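Local coordinates for protein diguanylate cyclase DosC (Escherichia coli, PDB 4ZVA) that makes the second messenger cyclic di-GMP and senses oxygen, probably through the haem-bound globin domain described here, at residues A23-A28 against K112-V117. Numbering follows the deposited sequence.
Sequences AEIAVA and KILYPV
Ile-25 and Val-117 mark the closest approach of the two helical segments, their CA atoms 7.7 Å apart. Segment 23-28 is regular helix, with Val-27 N bonded to Ala-23 O; segment 112-117 is kinked at Pro-116, whose nitrogen has no hydrogen to give to the preceding turn.

The contact illustrates how one branched side chain can bridge two residues a helical turn apart. The closest contacts are made by one methyl of Ile-25, CG2, which meets Val-117 CG1 at 3.8 Å and Leu-114 CD1 at 4.1 Å. Chi1 of -71° sets CG1 of Ile-25 beside the backbone N and leaves CG2 anti to it, pointing between the two partners. Val-117 and Ile-25 extend in opposite directions, their methyls meeting slightly off line, whereas Leu-114 brings only the end of its chain close. The interface is small, 110 Å² in all, and wholly apolar.

Within the protoglobin fold, this joins helix 16-43 to helix 100-119. Leu-114 also packs on Ser-135 and Ile-139 of helix 125-147, while Val-117 rests on His-29 and Tyr-32 farther along helix 16-43.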
loop_
_atom_site.group_PDB
_atom_site.type_symbol
_atom_site.label_atom_id
_atom_site.label_comp_id
_atom_site.label_asym_id
_atom_site.label_seq_id
_atom_site.Cartn_x
_atom_site.Cartn_y
_atom_site.Cartn_z
ATOM N N ALA A 23 -11.779 -4.418 12.982
ATOM C CA ALA A 23 -11.965 -3.438 14.045
ATOM C C ALA A 23 -11.401 -3.958 15.364
ATOM O O ALA A 23 -10.812 -3.203 16.133
ATOM C CB ALA A 23 -13.438 -3.085 14.201
ATOM N N GLU A 24 -11.579 -5.251 15.615
ATOM C CA GLU A 24 -11.090 -5.864 16.847
ATOM C C GLU A 24 -9.573 -5.762 16.924
ATOM O O GLU A 24 -9.019 -5.368 17.949
ATOM C CB GLU A 24 -11.537 -7.329 16.933
ATOM C CG GLU A 24 -11.385 -7.967 18.314
ATOM C CD GLU A 24 -9.988 -8.497 18.588
ATOM O OE1 GLU A 24 -9.231 -8.731 17.622
ATOM O OE2 GLU A 24 -9.650 -8.685 19.776
ATOM N N ILE A 25 -8.908 -6.104 15.825
ATOM C CA ILE A 25 -7.458 -6.011 15.738
ATOM C C ILE A 25 -6.996 -4.581 15.985
ATOM O O ILE A 25 -6.041 -4.343 16.724
ATOM C CB ILE A 25 -6.944 -6.492 14.360
ATOM C CG1 ILE A 25 -7.092 -8.008 14.238
ATOM C CG2 ILE A 25 -5.490 -6.103 14.162
ATOM C CD1 ILE A 25 -6.239 -8.783 15.212
ATOM N N ALA A 26 -7.691 -3.629 15.374
ATOM C CA ALA A 26 -7.328 -2.222 15.485
ATOM C C ALA A 26 -7.382 -1.725 16.931
ATOM O O ALA A 26 -6.399 -1.204 17.446
ATOM C CB ALA A 26 -8.237 -1.377 14.601
ATOM N N VAL A 27 -8.533 -1.874 17.575
ATOM C CA VAL A 27 -8.704 -1.390 18.946
ATOM C C VAL A 27 -7.758 -2.096 19.918
ATOM O O VAL A 27 -7.124 -1.452 20.750
ATOM C CB VAL A 27 -10.159 -1.566 19.419
ATOM C CG1 VAL A 27 -10.328 -1.074 20.858
ATOM C CG2 VAL A 27 -11.104 -0.816 18.492
ATOM N N ALA A 28 -7.631 -3.413 19.782
ATOM C CA ALA A 28 -6.823 -4.206 20.709
ATOM C C ALA A 28 -5.332 -3.913 20.580
ATOM O O ALA A 28 -4.580 -4.069 21.540
ATOM C CB ALA A 28 -7.083 -5.695 20.505
ATOM N N LYS A 112 3.343 -2.677 7.272
ATOM C CA LYS A 112 4.319 -3.729 7.520
ATOM C C LYS A 112 4.135 -4.366 8.899
ATOM O O LYS A 112 4.138 -5.588 9.028
ATOM C CB LYS A 112 5.741 -3.184 7.386
ATOM C CG LYS A 112 6.818 -4.208 7.712
ATOM C CD LYS A 112 8.215 -3.620 7.604
ATOM C CE LYS A 112 9.263 -4.617 8.072
ATOM N NZ LYS A 112 10.647 -4.083 7.939
ATOM N N ILE A 113 3.987 -3.536 9.928
ATOM C CA ILE A 113 3.891 -4.041 11.296
ATOM C C ILE A 113 2.492 -4.546 11.638
ATOM O O ILE A 113 2.303 -5.239 12.641
ATOM C CB ILE A 113 4.296 -2.966 12.321
ATOM C CG1 ILE A 113 3.368 -1.753 12.230
ATOM C CG2 ILE A 113 5.743 -2.562 12.114
ATOM C CD1 ILE A 113 3.634 -0.706 13.299
ATOM N N LEU A 114 1.515 -4.198 10.807
ATOM C CA LEU A 114 0.142 -4.647 11.014
ATOM C C LEU A 114 0.000 -6.138 10.725
ATOM O O LEU A 114 -0.768 -6.833 11.388
ATOM C CB LEU A 114 -0.830 -3.854 10.134
ATOM C CG LEU A 114 -2.295 -4.302 10.201
ATOM C CD1 LEU A 114 -2.841 -4.173 11.622
ATOM C CD2 LEU A 114 -3.162 -3.534 9.214
ATOM N N TYR A 115 0.737 -6.626 9.730
ATOM C CA TYR A 115 0.604 -8.022 9.312
ATOM C C TYR A 115 0.927 -9.036 10.421
ATOM O O TYR A 115 0.130 -9.945 10.651
ATOM C CB TYR A 115 1.477 -8.304 8.082
ATOM C CG TYR A 115 1.452 -9.754 7.647
ATOM C CD1 TYR A 115 0.397 -10.255 6.896
ATOM C CD2 TYR A 115 2.483 -10.621 7.988
ATOM C CE1 TYR A 115 0.367 -11.577 6.498
ATOM C CE2 TYR A 115 2.462 -11.947 7.593
ATOM C CZ TYR A 115 1.403 -12.417 6.846
ATOM O OH TYR A 115 1.377 -13.736 6.447
ATOM N N PRO A 116 2.081 -8.897 11.111
ATOM C CA PRO A 116 2.361 -9.894 12.154
ATOM C C PRO A 116 1.311 -9.911 13.266
ATOM O O PRO A 116 1.084 -10.950 13.885
ATOM C CB PRO A 116 3.722 -9.455 12.703
ATOM C CG PRO A 116 4.335 -8.662 11.613
ATOM C CD PRO A 116 3.196 -7.944 10.971
ATOM N N VAL A 117 0.685 -8.765 13.513
ATOM C CA VAL A 117 -0.386 -8.666 14.499
ATOM C C VAL A 117 -1.599 -9.486 14.060
ATOM O O VAL A 117 -2.194 -10.213 14.857
ATOM C CB VAL A 117 -0.800 -7.197 14.722
ATOM C CG1 VAL A 117 -2.122 -7.114 15.467
ATOM C CG2 VAL A 117 0.286 -6.460 15.482
#